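PDB 2WBM: ribosome maturation protein SDO1 homolog from Methanothermobacter thermautotrophicus, which probably acts in ribosome maturation as an archaeal RNA-binding relative of the Shwachman-Bodian-Diamond syndrome protein. Local coordinates for residues L47-R52 with F160-E165; D26-R31 with V41-D46; G201-F206 with A222-P227. All coordinates share one frame; numbering follows the deposited sequence.

In the fold
Contacts 1 and 2 adjoin, their centres 12 Å apart, and share helix 45-52. Contact 2 zips up the hairpin of the N-terminal SBDS domain that leads into this helix; contact 1 sets the helix against the start of helix 163-174 in domain II. The ring of F160 in contact 1 reaches back to P45 of contact 2, with CE1 3.3 Å from P45 O. Contact 3 lies in the C-terminal domain, its centre 28 Å from that of contact 1 and 37 Å from that of contact 2, which lies on the other side of the chain's centre. A bound glycerol, probably from the crystallisation liquor, lies about 4 Å from the F206 side chain.

Contact 1: L47-R52 with F160-E165; sequences LAAEFR and FKTVDE
F160 lays one face of its ring against A49, and this aromatic contact is the centre of an interface between helix 45-52 and the turn leading into helix 163-174. It is a CH-pi contact: A49 CB stands 4.0 Å from the F160 ring centroid, 23° off the normal and shifted toward the rim. F160 CG lies anti to the backbone N (chi1 -179°), which sends the ring out toward the helix until CZ is 3.5 Å from A49 N. The same CZ meets A48 CB at 4.1 Å. R52 meets the ring differently. Its extended chain brings CD to the edge, in the ring plane and 3.7 Å from F160 CE2, while the guanidinium stands nearly perpendicular to the ring at 83°, with no stacking. R52 NE is held by a hydrogen bond to L101 O, which fixes this end of the chain.

A second apolar touch comes from T162, whose CG2 methyl sits 3.7 Å from A49 CB and also borders the carboxylate oxygen E50 OE2. The E50 chain bends at chi2 to bring that oxygen round, crossing T162 at about a right angle.

Polar interactions lie to the side of this packing, and no hydrogen bond spans the two segments. T162 OG1 accepts from E165 N at 3.2 Å, so one branch caps the helix while the other packs. E50 and D164 are like charges with OE2 and OD2 5.2 Å apart; R53 makes long, weak ion pairs with both and may offset their repulsion. The arrangement is a small interdomain interface, N-terminal SBDS domain against domain II, built on an N-capped helix start and a phenylalanine laid against small helix residues.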
loop_
_atom_site.group_PDB
_atom_site.type_symbol
_atom_site.label_atom_id
_atom_site.label_comp_id
_atom_site.label_asym_id
_atom_site.label_seq_id
_atom_site.Cartn_x
_atom_site.Cartn_y
_atom_site.Cartn_z
ATOM N N LEU A 47 -4.058 9.310 -4.919
ATOM C CA LEU A 47 -3.067 10.033 -5.707
ATOM C C LEU A 47 -2.586 11.293 -4.993
ATOM O O LEU A 47 -1.400 11.628 -5.087
ATOM C CB LEU A 47 -3.588 10.335 -7.111
ATOM C CG LEU A 47 -3.804 9.100 -8.000
ATOM C CD1 LEU A 47 -4.392 9.538 -9.346
ATOM C CD2 LEU A 47 -2.522 8.275 -8.196
ATOM N N ALA A 48 -3.486 11.956 -4.259
ATOM C CA ALA A 48 -3.116 13.111 -3.434
ATOM C C ALA A 48 -2.090 12.696 -2.372
ATOM O O ALA A 48 -1.105 13.406 -2.145
ATOM C CB ALA A 48 -4.362 13.759 -2.779
ATOM N N ALA A 49 -2.306 11.543 -1.736
ATOM C CA ALA A 49 -1.359 11.055 -0.734
ATOM C C ALA A 49 0.011 10.777 -1.355
ATOM O O ALA A 49 1.048 11.092 -0.758
ATOM C CB ALA A 49 -1.901 9.808 -0.024
ATOM N N GLU A 50 0.010 10.186 -2.551
ATOM C CA GLU A 50 1.250 9.883 -3.276
ATOM C C GLU A 50 1.985 11.158 -3.677
ATOM O O GLU A 50 3.218 11.224 -3.573
ATOM C CB GLU A 50 0.982 9.037 -4.534
ATOM C CG GLU A 50 0.683 7.562 -4.289
ATOM C CD GLU A 50 1.809 6.814 -3.580
ATOM O OE1 GLU A 50 3.006 7.138 -3.786
ATOM O OE2 GLU A 50 1.490 5.872 -2.823
ATOM N N PHE A 51 1.221 12.147 -4.144
ATOM C CA PHE A 51 1.758 13.444 -4.569
ATOM C C PHE A 51 2.509 14.137 -3.438
ATOM O O PHE A 51 3.542 14.768 -3.676
ATOM C CB PHE A 51 0.639 14.351 -5.079
ATOM C CG PHE A 51 1.128 15.615 -5.743
ATOM C CD1 PHE A 51 1.457 15.620 -7.097
ATOM C CD2 PHE A 51 1.259 16.796 -5.014
ATOM C CE1 PHE A 51 1.906 16.790 -7.721
ATOM C CE2 PHE A 51 1.702 17.974 -5.630
ATOM C CZ PHE A 51 2.022 17.968 -6.985
ATOM N N ARG A 52 1.989 13.999 -2.216
ATOM C CA ARG A 52 2.619 14.560 -1.023
ATOM C C ARG A 52 3.957 13.920 -0.644
ATOM O O ARG A 52 4.743 14.525 0.083
ATOM C CB ARG A 52 1.667 14.473 0.164
ATOM C CG ARG A 52 0.513 15.415 0.102
ATOM C CD ARG A 52 -0.297 15.231 1.362
ATOM N NE ARG A 52 -1.073 16.415 1.658
ATOM C CZ ARG A 52 -1.622 16.678 2.832
ATOM N NH1 ARG A 52 -1.493 15.833 3.848
ATOM N NH2 ARG A 52 -2.304 17.796 2.985
ATOM N N PHE A 160 -5.744 8.649 5.747
ATOM C CA PHE A 160 -5.174 9.266 4.543
ATOM C C PHE A 160 -3.749 8.832 4.197
ATOM O O PHE A 160 -3.436 8.605 3.021
ATOM C CB PHE A 160 -5.255 10.799 4.640
ATOM C CG PHE A 160 -4.720 11.522 3.424
ATOM C CD1 PHE A 160 -5.459 11.570 2.240
ATOM C CD2 PHE A 160 -3.472 12.152 3.460
ATOM C CE1 PHE A 160 -4.967 12.224 1.108
ATOM C CE2 PHE A 160 -2.971 12.816 2.343
ATOM C CZ PHE A 160 -3.727 12.859 1.155
ATOM N N LYS A 161 -2.881 8.760 5.205
ATOM C CA LYS A 161 -1.485 8.368 5.002
ATOM C C LYS A 161 -1.419 7.063 4.223
ATOM O O LYS A 161 -2.224 6.168 4.443
ATOM C CB LYS A 161 -0.782 8.188 6.345
ATOM C CG LYS A 161 -0.586 9.481 7.116
ATOM C CD LYS A 161 0.197 9.229 8.383
ATOM C CE LYS A 161 0.219 10.460 9.273
ATOM N NZ LYS A 161 0.843 10.122 10.581
ATOM N N THR A 162 -0.465 6.958 3.306
ATOM C CA THR A 162 -0.359 5.741 2.490
ATOM C C THR A 162 -0.149 4.487 3.345
ATOM O O THR A 162 0.445 4.537 4.433
ATOM C CB THR A 162 0.758 5.841 1.461
ATOM O OG1 THR A 162 2.016 5.950 2.138
ATOM C CG2 THR A 162 0.551 7.066 0.538
ATOM N N VAL A 163 -0.658 3.365 2.853
ATOM C CA VAL A 163 -0.418 2.073 3.507
ATOM C C VAL A 163 1.085 1.837 3.729
ATOM O O VAL A 163 1.487 1.428 4.817
ATOM C CB VAL A 163 -1.066 0.911 2.716
ATOM C CG1 VAL A 163 -0.611 -0.436 3.256
ATOM C CG2 VAL A 163 -2.572 1.016 2.796
ATOM N N ASP A 164 1.898 2.120 2.708
ATOM C CA ASP A 164 3.360 1.999 2.803
ATOM C C ASP A 164 3.954 2.730 4.003
ATOM O O ASP A 164 4.723 2.139 4.770
ATOM C CB ASP A 164 4.036 2.480 1.514
ATOM C CG ASP A 164 3.954 1.460 0.399
ATOM O OD1 ASP A 164 3.717 0.268 0.691
ATOM O OD2 ASP A 164 4.128 1.855 -0.773
ATOM N N GLU A 165 3.602 4.008 4.170
ATOM C CA GLU A 165 4.090 4.775 5.310
ATOM C C GLU A 165 3.574 4.222 6.633
ATOM O O GLU A 165 4.323 4.113 7.607
ATOM C CB GLU A 165 3.741 6.258 5.187
ATOM C CG GLU A 165 4.485 7.121 6.196
ATOM C CD GLU A 165 3.862 8.490 6.413
ATOM O OE1 GLU A 165 2.830 8.806 5.776
ATOM O OE2 GLU A 165 4.416 9.251 7.234
#

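Contact 2: D26-R31 with V41-D46; sequences DAVIAR and VLVDPD
V28 and V43 form a hydrogen-bonded pair between two antiparallel strands, their side chains crossing at about a right angle with the two CG2 methyls 3.8 Å apart. In V43, CG2 takes the position between backbone N and carbonyl carbon (chi1 -62°), which turns it toward the partner strand. A30 and V41 continue this face: A30 CB meets V41 CG2 at 3.8 Å. P45, at the start of the helix, extends the apolar surface, its CB resting against both methyls of V28. The proline also turns CD to within 3.4 Å of D26 O, so the loop before the first strand is packed as well.

I29 and L42 occupy the other face as a non-hydrogen-bonded pair. They lie side by side and point the same way, with I29 CG1 3.8 Å from L42 CD2.

The backbone frames these side chains. V28 N donates to V43 O and V43 N to V28 O, both at 2.9 Å; A30 and V41 exchange a like pair of bonds. Between them I29 CA approaches V41 O at 3.3 Å in a CA-H...O contact. The short segments 28-31 and 41-43 run 136° apart in direction, well short of the 180° of flat antiparallel strands.

This is the hairpin of the N-terminal SBDS domain. Strand 105-107 pairs with the far edge of strand 28-34, and A27 O is taken up by Q112 and R74. Beyond V43, D44 caps helix 45-52 through OD1 to L47 N. Helix 93-103 covers A30 and V41, while helix 110-131 reaches V28 through Q112 and P45 through M116.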
loop_
_atom_site.group_PDB
_atom_site.type_symbol
_atom_site.label_atom_id
_atom_site.label_comp_id
_atom_site.label_asym_id
_atom_site.label_seq_id
_atom_site.Cartn_x
_atom_site.Cartn_y
_atom_site.Cartn_z
ATOM N N ASP A 26 -15.735 9.552 -4.107
ATOM C CA ASP A 26 -14.479 9.190 -3.480
ATOM C C ASP A 26 -13.519 10.373 -3.385
ATOM O O ASP A 26 -12.582 10.321 -2.586
ATOM C CB ASP A 26 -13.817 8.004 -4.203
ATOM C CG ASP A 26 -14.291 6.640 -3.689
ATOM O OD1 ASP A 26 -13.651 5.634 -4.058
ATOM O OD2 ASP A 26 -15.283 6.553 -2.928
ATOM N N ALA A 27 -13.762 11.442 -4.153
ATOM C CA ALA A 27 -12.911 12.628 -4.090
ATOM C C ALA A 27 -12.970 13.222 -2.703
ATOM O O ALA A 27 -14.032 13.255 -2.086
ATOM C CB ALA A 27 -13.311 13.686 -5.117
ATOM N N VAL A 28 -11.820 13.699 -2.238
ATOM C CA VAL A 28 -11.715 14.381 -0.951
ATOM C C VAL A 28 -11.296 15.810 -1.251
ATOM O O VAL A 28 -10.996 16.154 -2.404
ATOM C CB VAL A 28 -10.728 13.639 0.026
ATOM C CG1 VAL A 28 -11.178 12.187 0.232
ATOM C CG2 VAL A 28 -9.280 13.677 -0.516
ATOM N N ILE A 29 -11.312 16.653 -0.235
ATOM C CA ILE A 29 -10.951 18.037 -0.410
ATOM C C ILE A 29 -9.562 18.295 0.154
ATOM O O ILE A 29 -9.258 17.857 1.270
ATOM C CB ILE A 29 -11.999 18.914 0.300
ATOM C CG1 ILE A 29 -13.315 18.859 -0.492
ATOM C CG2 ILE A 29 -11.481 20.362 0.463
ATOM C CD1 ILE A 29 -14.514 19.395 0.280
ATOM N N ALA A 30 -8.712 18.958 -0.624
ATOM C CA ALA A 30 -7.477 19.524 -0.082
ATOM C C ALA A 30 -7.723 21.015 0.093
ATOM O O ALA A 30 -8.201 21.689 -0.831
ATOM C CB ALA A 30 -6.280 19.259 -1.021
ATOM N N ARG A 31 -7.428 21.518 1.279
ATOM C CA ARG A 31 -7.777 22.877 1.678
ATOM C C ARG A 31 -6.529 23.627 2.134
ATOM O O ARG A 31 -5.700 23.077 2.859
ATOM C CB ARG A 31 -8.751 22.803 2.866
ATOM C CG ARG A 31 -9.075 24.146 3.490
ATOM C CD ARG A 31 -9.948 23.962 4.689
ATOM N NE ARG A 31 -11.305 23.546 4.326
ATOM C CZ ARG A 31 -12.206 23.066 5.186
ATOM N NH1 ARG A 31 -11.929 22.935 6.491
ATOM N NH2 ARG A 31 -13.418 22.743 4.748
ATOM N N VAL A 41 -9.513 22.232 -3.397
ATOM C CA VAL A 41 -9.598 21.457 -4.639
ATOM C C VAL A 41 -10.133 20.063 -4.355
ATOM O O VAL A 41 -10.010 19.567 -3.236
ATOM C CB VAL A 41 -8.213 21.367 -5.366
ATOM C CG1 VAL A 41 -7.866 22.723 -5.994
ATOM C CG2 VAL A 41 -7.080 20.873 -4.405
ATOM N N LEU A 42 -10.759 19.456 -5.361
ATOM C CA LEU A 42 -11.323 18.117 -5.242
ATOM C C LEU A 42 -10.320 17.161 -5.850
ATOM O O LEU A 42 -9.930 17.331 -7.016
ATOM C CB LEU A 42 -12.651 18.025 -5.995
ATOM C CG LEU A 42 -13.792 18.763 -5.286
ATOM C CD1 LEU A 42 -15.008 18.922 -6.215
ATOM C CD2 LEU A 42 -14.164 17.967 -4.037
ATOM N N VAL A 43 -9.889 16.184 -5.059
ATOM C CA VAL A 43 -8.766 15.326 -5.444
ATOM C C VAL A 43 -8.981 13.839 -5.158
ATOM O O VAL A 43 -9.728 13.449 -4.255
ATOM C CB VAL A 43 -7.409 15.780 -4.766
ATOM C CG1 VAL A 43 -7.001 17.193 -5.205
ATOM C CG2 VAL A 43 -7.483 15.679 -3.230
ATOM N N ASP A 44 -8.316 13.005 -5.952
ATOM C CA ASP A 44 -8.232 11.578 -5.704
ATOM C C ASP A 44 -7.404 11.396 -4.422
ATOM O O ASP A 44 -6.273 11.874 -4.361
ATOM C CB ASP A 44 -7.521 10.907 -6.886
ATOM C CG ASP A 44 -7.443 9.405 -6.756
ATOM O OD1 ASP A 44 -6.851 8.910 -5.773
ATOM O OD2 ASP A 44 -7.934 8.702 -7.673
ATOM N N PRO A 45 -7.963 10.717 -3.400
ATOM C CA PRO A 45 -7.256 10.686 -2.114
ATOM C C PRO A 45 -5.967 9.856 -2.177
ATOM O O PRO A 45 -4.970 10.215 -1.529
ATOM C CB PRO A 45 -8.275 10.038 -1.165
ATOM C CG PRO A 45 -9.155 9.212 -2.053
ATOM C CD PRO A 45 -9.276 10.046 -3.319
ATOM N N ASP A 46 -5.983 8.779 -2.958
ATOM C CA ASP A 46 -4.807 7.909 -3.081
ATOM C C ASP A 46 -3.699 8.667 -3.814
ATOM O O ASP A 46 -2.553 8.698 -3.372
ATOM C CB ASP A 46 -5.151 6.634 -3.841
ATOM C CG ASP A 46 -6.072 5.718 -3.061
ATOM O OD1 ASP A 46 -5.916 5.600 -1.824
ATOM O OD2 ASP A 46 -6.951 5.100 -3.693
#

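Contact 3: G201-F206 with A222-P227; sequences GVISNF and AVVEIP
I203 and V224 meet through methyls placed by their first torsions: chi1 of -74° sets I203 CG2 anti to its backbone N, and chi1 of -174° does the same for V224 CG1. These two methyls come to 3.7 Å. The pair belongs to the ferredoxin-like C-terminal domain, a beta-alpha-beta-beta-alpha-beta fold, in which helix 196-206 and helix 231-241 lie on an antiparallel sheet. Here the first helix packs on strand 220-227. The axes of the two short segments are 8.9 Å apart at closest and their directions differ by 36°.

The isoleucine and valine approach obliquely, with I203 CG2 touching both branches of V224: V224 CG2 is 3.9 Å away. I203 also rests on I189 and I209 of the adjoining strands, so its branched chain is sunk into a buried apolar layer between helix and sheet. V224 in turn touches F234 of helix 231-241, bringing the second helix into the same layer.

One turn further on, F206 takes part mainly with its backbone end. Its CB lies 4.1 Å from I226 CG2, but the ring leads away from the strand toward helix 231-241, meeting the F234 ring at an inclined angle and touching S233 and K237.

No hydrogen bond joins the two segments, and at this end of the helix the F206 carbonyl meets carbon atoms of the strand. F206 O has I226 CG2 beside it at 3.8 Å, and its C=O bond points at P227 CD, 3.2 Å away, the ring carbon bonded to the proline nitrogen.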
loop_
_atom_site.group_PDB
_atom_site.type_symbol
_atom_site.label_atom_id
_atom_site.label_comp_id
_atom_site.label_asym_id
_atom_site.label_seq_id
_atom_site.Cartn_x
_atom_site.Cartn_y
_atom_site.Cartn_z
ATOM N N GLY A 201 4.551 -19.567 -13.168
ATOM C CA GLY A 201 3.439 -18.633 -13.026
ATOM C C GLY A 201 2.990 -18.460 -11.582
ATOM O O GLY A 201 2.729 -17.341 -11.142
ATOM N N VAL A 202 2.900 -19.566 -10.845
ATOM C CA VAL A 202 2.525 -19.526 -9.424
ATOM C C VAL A 202 3.570 -18.761 -8.618
ATOM O O VAL A 202 3.237 -17.863 -7.837
ATOM C CB VAL A 202 2.329 -20.955 -8.844
ATOM C CG1 VAL A 202 2.199 -20.909 -7.314
ATOM C CG2 VAL A 202 1.098 -21.595 -9.465
ATOM N N ILE A 203 4.831 -19.099 -8.857
ATOM C CA ILE A 203 5.960 -18.509 -8.149
ATOM C C ILE A 203 5.962 -16.984 -8.302
ATOM O O ILE A 203 6.227 -16.249 -7.351
ATOM C CB ILE A 203 7.282 -19.113 -8.643
ATOM C CG1 ILE A 203 7.466 -20.537 -8.106
ATOM C CG2 ILE A 203 8.477 -18.235 -8.234
ATOM C CD1 ILE A 203 8.460 -21.367 -8.931
ATOM N N SER A 204 5.600 -16.518 -9.493
ATOM C CA SER A 204 5.685 -15.100 -9.768
ATOM C C SER A 204 4.702 -14.256 -8.951
ATOM O O SER A 204 4.922 -13.068 -8.754
ATOM C CB SER A 204 5.609 -14.869 -11.265
ATOM O OG SER A 204 6.715 -15.538 -11.863
ATOM N N ASN A 205 3.658 -14.886 -8.430
ATOM C CA ASN A 205 2.786 -14.234 -7.478
ATOM C C ASN A 205 3.437 -14.100 -6.098
ATOM O O ASN A 205 3.065 -13.214 -5.324
ATOM C CB ASN A 205 1.466 -14.993 -7.370
ATOM C CG ASN A 205 0.636 -14.895 -8.636
ATOM O OD1 ASN A 205 0.463 -13.810 -9.191
ATOM N ND2 ASN A 205 0.124 -16.028 -9.100
ATOM N N PHE A 206 4.410 -14.964 -5.799
ATOM C CA PHE A 206 4.999 -15.017 -4.459
ATOM C C PHE A 206 6.374 -14.390 -4.308
ATOM O O PHE A 206 6.669 -13.765 -3.292
ATOM C CB PHE A 206 5.075 -16.453 -3.968
ATOM C CG PHE A 206 3.754 -17.005 -3.570
ATOM C CD1 PHE A 206 3.322 -16.917 -2.246
ATOM C CD2 PHE A 206 2.935 -17.605 -4.514
ATOM C CE1 PHE A 206 2.084 -17.416 -1.874
ATOM C CE2 PHE A 206 1.702 -18.127 -4.148
ATOM C CZ PHE A 206 1.273 -18.030 -2.831
ATOM N N ALA A 222 13.870 -25.106 -7.965
ATOM C CA ALA A 222 14.009 -23.646 -7.986
ATOM C C ALA A 222 14.225 -23.158 -6.566
ATOM O O ALA A 222 13.657 -23.711 -5.621
ATOM C CB ALA A 222 12.792 -22.994 -8.578
ATOM N N VAL A 223 15.087 -22.171 -6.425
ATOM C CA VAL A 223 15.239 -21.441 -5.177
ATOM C C VAL A 223 14.484 -20.131 -5.358
ATOM O O VAL A 223 14.710 -19.406 -6.332
ATOM C CB VAL A 223 16.704 -21.223 -4.856
ATOM C CG1 VAL A 223 16.872 -20.417 -3.556
ATOM C CG2 VAL A 223 17.398 -22.605 -4.756
ATOM N N VAL A 224 13.553 -19.860 -4.445
ATOM C CA VAL A 224 12.654 -18.707 -4.575
ATOM C C VAL A 224 12.782 -17.839 -3.341
ATOM O O VAL A 224 12.696 -18.350 -2.232
ATOM C CB VAL A 224 11.182 -19.118 -4.737
ATOM C CG1 VAL A 224 10.305 -17.882 -5.013
ATOM C CG2 VAL A 224 11.027 -20.131 -5.888
ATOM N N GLU A 225 13.023 -16.547 -3.543
ATOM C CA GLU A 225 13.040 -15.598 -2.440
ATOM C C GLU A 225 11.628 -15.039 -2.299
ATOM O O GLU A 225 11.072 -14.481 -3.257
ATOM C CB GLU A 225 14.050 -14.480 -2.694
ATOM C CG GLU A 225 14.109 -13.428 -1.612
ATOM C CD GLU A 225 15.340 -12.548 -1.748
ATOM O OE1 GLU A 225 16.443 -12.986 -1.350
ATOM O OE2 GLU A 225 15.196 -11.419 -2.255
ATOM N N ILE A 226 11.041 -15.221 -1.121
ATOM C CA ILE A 226 9.685 -14.746 -0.852
ATOM C C ILE A 226 9.647 -13.866 0.399
ATOM O O ILE A 226 10.524 -13.982 1.267
ATOM C CB ILE A 226 8.674 -15.912 -0.699
ATOM C CG1 ILE A 226 9.041 -16.825 0.485
ATOM C CG2 ILE A 226 8.610 -16.739 -2.002
ATOM C CD1 ILE A 226 7.919 -17.775 0.903
ATOM N N PRO A 227 8.634 -12.973 0.495
ATOM C CA PRO A 227 8.358 -12.304 1.762
ATOM C C PRO A 227 8.157 -13.375 2.817
ATOM O O PRO A 227 7.477 -14.366 2.563
ATOM C CB PRO A 227 7.045 -11.560 1.475
ATOM C CG PRO A 227 7.151 -11.238 0.023
ATOM C CD PRO A 227 7.725 -12.499 -0.569
#